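Local coordinates for response regulator receiver protein (Sinorhizobium medicae, PDB 2RDM) that probably acts as a receiver module of two-component signalling, predicted to take up phosphate on an aspartate to switch a downstream response, at residues A[83-88]-A[102-107]; A[7-12]-A[49-54]. The protein carries 1 engineered substitution. One frame throughout, in Å; residues are numbered along the deposited sequence. Where two conformers were deposited one is given.

Contact 1 (A[83-88]-A[102-107]); sequences VYISGH and IILEKP
Y84 and S86 trade backbone bonds with I102, L104 and K106, joining the outermost strand 102-105 to its inner neighbour 82-86 in a CheY-like receiver fold; helix 93-96 makes the crossover of this beta-alpha-beta unit. Four N-H...O bonds alternate, the straightest from L104 N to Y84 O (2.9 Å, 178°). On one face V83, I85, I102 and L104 supply the branched aliphatic bulk that a buried sheet needs; V83 and I102 meet helix 110-122, L104 meets N122 of a second subunit. In the conformer given for I85, L104 CD1 lies 3.7 Å from I85 CD1, side by side, while V83 CG1 reaches L104 because it is anti to its own N (chi1 -180°). On the other face I103 CG1 backs onto Y84 CB, and the phenol OH, past W67 and W93, meets V98 N.

K106 ends the pairing and turns back across strand 82-86. Its CB is 3.8 Å from S86 O, which accepts the K106 N-H; CG comes closer, at 3.5 Å, CD passes G87, and CE lies 4.0 Å from I85 CG2, in that conformer, where the side chains cross at about a right angle. The extended side chain comes within about 3 Å of a bound glycerol, probably a crystallisation additive, which bonds to I85 O and G87 N. A lysine followed by a cis proline, with the small hydroxyl of S86 ending the adjacent strand, matches the conserved lysine and serine or threonine of receivers. S86 OG, placed by chi1 of 85°, is buried without a hydrogen-bonding partner and rests 3.8 Å from E105 CB.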
loop_
_atom_site.group_PDB
_atom_site.type_symbol
_atom_site.label_atom_id
_atom_site.label_comp_id
_atom_site.label_asym_id
_atom_site.label_seq_id
_atom_site.Cartn_x
_atom_site.Cartn_y
_atom_site.Cartn_z
ATOM N N VAL A 83 12.409 1.857 13.156
ATOM C CA VAL A 83 12.689 3.175 12.584
ATOM C C VAL A 83 14.175 3.447 12.751
ATOM O O VAL A 83 14.678 3.487 13.877
ATOM C CB VAL A 83 11.895 4.312 13.272
ATOM C CG1 VAL A 83 12.220 5.674 12.637
ATOM C CG2 VAL A 83 10.367 4.063 13.191
ATOM N N TYR A 84 14.855 3.692 11.638
ATOM C CA TYR A 84 16.260 4.088 11.673
ATOM C C TYR A 84 16.382 5.599 11.675
ATOM O O TYR A 84 15.607 6.289 11.016
ATOM C CB TYR A 84 16.999 3.565 10.453
ATOM C CG TYR A 84 16.942 2.062 10.207
ATOM C CD1 TYR A 84 17.740 1.178 10.943
ATOM C CD2 TYR A 84 16.101 1.533 9.224
ATOM C CE1 TYR A 84 17.706 -0.187 10.695
ATOM C CE2 TYR A 84 16.057 0.163 8.966
ATOM C CZ TYR A 84 16.837 -0.690 9.725
ATOM O OH TYR A 84 16.833 -2.015 9.446
ATOM N N ILE A 85 17.399 6.117 12.365
ATOM C CA ILE A 85 17.648 7.558 12.436
ATOM C C ILE A 85 19.076 7.822 11.967
ATOM O O ILE A 85 20.019 7.377 12.617
ATOM C CB ILE A 85 17.498 8.100 13.885
ATOM C CG1 ILE A 85 16.115 7.796 14.479
ATOM C CG2 ILE A 85 17.838 9.588 13.959
ATOM C CD1 ILE A 85 14.931 8.264 13.690
ATOM N N SER A 86 19.177 8.593 10.907
ATOM C CA SER A 86 20.464 8.831 10.331
ATOM C C SER A 86 20.785 10.239 10.051
ATOM O O SER A 86 19.940 11.026 9.807
ATOM C CB SER A 86 20.649 8.022 9.098
ATOM O OG SER A 86 20.101 8.697 8.026
ATOM N N GLY A 87 22.075 10.557 10.092
ATOM C CA GLY A 87 22.542 11.889 9.753
ATOM C C GLY A 87 22.619 12.113 8.255
ATOM O O GLY A 87 21.984 13.023 7.721
ATOM N N HIS A 88 23.398 11.278 7.577
ATOM C CA HIS A 88 23.824 11.566 6.212
ATOM C C HIS A 88 23.275 10.532 5.234
ATOM O O HIS A 88 22.296 10.786 4.533
ATOM C CB HIS A 88 25.350 11.614 6.126
ATOM C CG HIS A 88 25.971 12.676 6.979
ATOM N ND1 HIS A 88 26.112 13.981 6.559
ATOM C CD2 HIS A 88 26.489 12.626 8.230
ATOM C CE1 HIS A 88 26.688 14.689 7.513
ATOM N NE2 HIS A 88 26.928 13.890 8.538
ATOM N N ILE A 102 11.197 2.085 8.398
ATOM C CA ILE A 102 11.239 3.469 7.915
ATOM C C ILE A 102 12.607 4.041 8.280
ATOM O O ILE A 102 13.079 3.820 9.386
ATOM C CB ILE A 102 10.112 4.299 8.556
ATOM C CG1 ILE A 102 8.742 3.794 8.064
ATOM C CG2 ILE A 102 10.258 5.790 8.277
ATOM C CD1 ILE A 102 7.554 4.513 8.697
ATOM N N ILE A 103 13.258 4.742 7.359
ATOM C CA ILE A 103 14.440 5.516 7.751
ATOM C C ILE A 103 14.130 7.020 7.730
ATOM O O ILE A 103 13.530 7.521 6.769
ATOM C CB ILE A 103 15.726 5.162 6.919
ATOM C CG1 ILE A 103 16.941 5.942 7.457
ATOM C CG2 ILE A 103 15.512 5.370 5.428
ATOM C CD1 ILE A 103 18.284 5.341 7.111
ATOM N N LEU A 104 14.508 7.712 8.798
ATOM C CA LEU A 104 14.356 9.154 8.885
ATOM C C LEU A 104 15.737 9.793 8.789
ATOM O O LEU A 104 16.610 9.490 9.589
ATOM C CB LEU A 104 13.695 9.532 10.204
ATOM C CG LEU A 104 12.348 8.885 10.561
ATOM C CD1 LEU A 104 11.867 9.415 11.895
ATOM C CD2 LEU A 104 11.319 9.144 9.484
ATOM N N GLU A 105 15.943 10.658 7.804
ATOM C CA GLU A 105 17.230 11.336 7.686
ATOM C C GLU A 105 17.126 12.785 8.136
ATOM O O GLU A 105 16.198 13.499 7.755
ATOM C CB GLU A 105 17.829 11.208 6.276
ATOM C CG GLU A 105 16.910 11.589 5.118
ATOM C CD GLU A 105 17.545 11.349 3.743
ATOM O OE1 GLU A 105 16.783 11.200 2.759
ATOM O OE2 GLU A 105 18.795 11.311 3.641
ATOM N N LYS A 106 18.079 13.196 8.968
ATOM C CA LYS A 106 18.137 14.557 9.499
ATOM C C LYS A 106 18.235 15.584 8.362
ATOM O O LYS A 106 18.967 15.361 7.398
ATOM C CB LYS A 106 19.309 14.691 10.477
ATOM C CG LYS A 106 19.151 13.822 11.718
ATOM C CD LYS A 106 20.430 13.773 12.524
ATOM C CE LYS A 106 20.345 12.729 13.609
ATOM N NZ LYS A 106 21.687 12.481 14.192
ATOM N N PRO A 107 17.459 16.686 8.446
ATOM C CA PRO A 107 16.533 16.996 9.534
ATOM C C PRO A 107 15.155 16.353 9.354
ATOM O O PRO A 107 14.680 16.187 8.228
ATOM C CB PRO A 107 16.410 18.516 9.454
ATOM C CG PRO A 107 16.620 18.831 8.010
ATOM C CD PRO A 107 17.467 17.742 7.416
#

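Contact 2 (A[7-12]-A[49-54])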
loop_
_atom_site.group_PDB
_atom_site.type_symbol
_atom_site.label_atom_id
_atom_site.label_comp_id
_atom_site.label_asym_id
_atom_site.label_seq_id
_atom_site.Cartn_x
_atom_site.Cartn_y
_atom_site.Cartn_z
ATOM N N THR A 7 6.348 0.239 24.906
ATOM C CA THR A 7 7.756 0.520 25.175
ATOM C C THR A 7 8.582 0.623 23.899
ATOM O O THR A 7 8.588 -0.294 23.074
ATOM C CB THR A 7 8.362 -0.568 26.086
ATOM O OG1 THR A 7 7.557 -0.690 27.268
ATOM C CG2 THR A 7 9.797 -0.213 26.481
ATOM N N ILE A 8 9.315 1.726 23.764
ATOM C CA ILE A 8 10.177 1.919 22.620
ATOM C C ILE A 8 11.638 1.867 23.076
ATOM O O ILE A 8 12.025 2.567 24.011
ATOM C CB ILE A 8 9.880 3.263 21.925
ATOM C CG1 ILE A 8 8.399 3.343 21.474
ATOM C CG2 ILE A 8 10.824 3.484 20.785
ATOM C CD1 ILE A 8 7.962 2.276 20.491
ATOM N N LEU A 9 12.421 0.990 22.444
ATOM C CA LEU A 9 13.847 0.949 22.682
ATOM C C LEU A 9 14.414 2.010 21.776
ATOM O O LEU A 9 14.239 1.932 20.560
ATOM C CB LEU A 9 14.417 -0.414 22.310
ATOM C CG LEU A 9 15.919 -0.651 22.533
ATOM C CD1 LEU A 9 16.350 -0.368 23.980
ATOM C CD2 LEU A 9 16.308 -2.052 22.114
ATOM N N LEU A 10 15.092 2.987 22.371
ATOM C CA LEU A 10 15.703 4.080 21.634
ATOM C C LEU A 10 17.216 4.017 21.797
ATOM O O LEU A 10 17.717 4.086 22.919
ATOM C CB LEU A 10 15.162 5.418 22.142
ATOM C CG LEU A 10 15.819 6.722 21.680
ATOM C CD1 LEU A 10 15.534 7.000 20.200
ATOM C CD2 LEU A 10 15.348 7.893 22.534
ATOM N N ALA A 11 17.935 3.891 20.685
ATOM C CA ALA A 11 19.390 3.766 20.718
ATOM C C ALA A 11 20.036 4.921 19.968
ATOM O O ALA A 11 19.982 4.968 18.736
ATOM C CB ALA A 11 19.837 2.410 20.116
ATOM N N ASP A 12 20.610 5.860 20.714
ATOM C CA ASP A 12 21.262 7.033 20.122
ATOM C C ASP A 12 22.461 7.450 20.960
ATOM O O ASP A 12 22.373 7.509 22.185
ATOM C CB ASP A 12 20.280 8.217 19.942
ATOM C CG ASP A 12 20.856 9.345 19.061
ATOM O OD1 ASP A 12 21.932 9.905 19.365
ATOM O OD2 ASP A 12 20.226 9.687 18.046
ATOM N N ALA A 49 13.142 -8.385 27.906
ATOM C CA ALA A 49 12.351 -7.193 28.205
ATOM C C ALA A 49 11.273 -6.962 27.140
ATOM O O ALA A 49 11.481 -7.260 25.959
ATOM C CB ALA A 49 13.252 -5.974 28.328
ATOM N N ALA A 50 10.112 -6.472 27.575
ATOM C CA ALA A 50 9.001 -6.181 26.670
ATOM C C ALA A 50 9.359 -4.961 25.836
ATOM O O ALA A 50 9.360 -3.841 26.341
ATOM C CB ALA A 50 7.715 -5.933 27.448
ATOM N N ILE A 51 9.697 -5.200 24.571
ATOM C CA ILE A 51 10.024 -4.128 23.628
ATOM C C ILE A 51 9.046 -4.148 22.457
ATOM O O ILE A 51 8.954 -5.149 21.735
ATOM C CB ILE A 51 11.475 -4.261 23.096
ATOM C CG1 ILE A 51 12.499 -4.325 24.247
ATOM C CG2 ILE A 51 11.794 -3.143 22.083
ATOM C CD1 ILE A 51 12.914 -2.977 24.844
ATOM N N ASP A 52 8.333 -3.040 22.258
ATOM C CA ASP A 52 7.295 -2.977 21.242
ATOM C C ASP A 52 7.727 -2.311 19.942
ATOM O O ASP A 52 7.056 -2.452 18.930
ATOM C CB ASP A 52 6.074 -2.272 21.809
ATOM C CG ASP A 52 5.544 -2.954 23.060
ATOM O OD1 ASP A 52 5.130 -4.127 22.969
ATOM O OD2 ASP A 52 5.562 -2.310 24.130
ATOM N N GLY A 53 8.840 -1.595 19.956
ATOM C CA GLY A 53 9.311 -0.968 18.733
ATOM C C GLY A 53 10.718 -0.500 18.975
ATOM O O GLY A 53 11.144 -0.375 20.128
ATOM N N VAL A 54 11.448 -0.235 17.901
ATOM C CA VAL A 54 12.854 0.079 18.039
ATOM C C VAL A 54 13.159 1.302 17.176
ATOM O O VAL A 54 12.848 1.301 15.992
ATOM C CB VAL A 54 13.757 -1.123 17.617
ATOM C CG1 VAL A 54 15.231 -0.727 17.627
ATOM C CG2 VAL A 54 13.520 -2.349 18.527
HETATM O O HOH W 1 5.268 -3.058 26.670
#
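The D52 carboxylate meets T7 edge-on: OD2 offers its anti lone pair to T7 N in a short, straight bond (2.8 Å, 177°), whereas neither face of the group is covered by the segment 7-12. T7 O stands obliquely off one side of that plane, and a water donates to OD2 as well, with a weak link onward to T7 OG1. T7 is gripped at both its backbone N-H and its C=O, since D52 N bonds to T7 O in the carbonyl plane (2.9 Å). The bond from T7 N to OD2 depends on the D52 side chain folding back, CG beside its own N (chi1 -57°). An acid suits the place because T7 N, at the start of a buried strand, needs an acceptor; an alanine here, lacking OD2, would probably leave that N-H without its mate and take away one of the water's acceptors.

Beyond D52 the chains settle into parallel pairing, L9 N bonding to G53 O at 3.0 Å. G53 fits because a beta carbon there would crowd I8 CD1, which lies 3.9 Å from G53 CA. A50 O also presses against T7 CB at 3.4 Å. In the conformer given, I51 CG2, anti to the I51 nitrogen, packs 3.8 Å from L9 CB, an apolar contact suited to aliphatic side chains. L9 continues this core towards A41, M44 and L45 of helix 38-46, L10 turns to F21 of helix 15-27, and strand 31-35 pairs with the far edge of strand 7-11.

In the fold
Contact 2 closes before contact 1 opens along the chain, and their centres lie about 17 Å apart in one five-stranded parallel sheet of order 2-1-3-4-5. Contact 2 joins the first and third strands, contact 1 the fourth and fifth; strands 53-57 and 82-86 are neighbours, so V83 N probably bonds to V54 O at 2.9 Å and knits the two together. Strand 102-105 is an outermost strand of the chain's sheet. All strands run the same way, which brings D12, S86, K106 and D57, the predicted phosphorylation site, towards the same end of the sheet, consistent with the phospho-acceptor site of receiver domains, where acidic residues, a hydroxyl and a lysine gather.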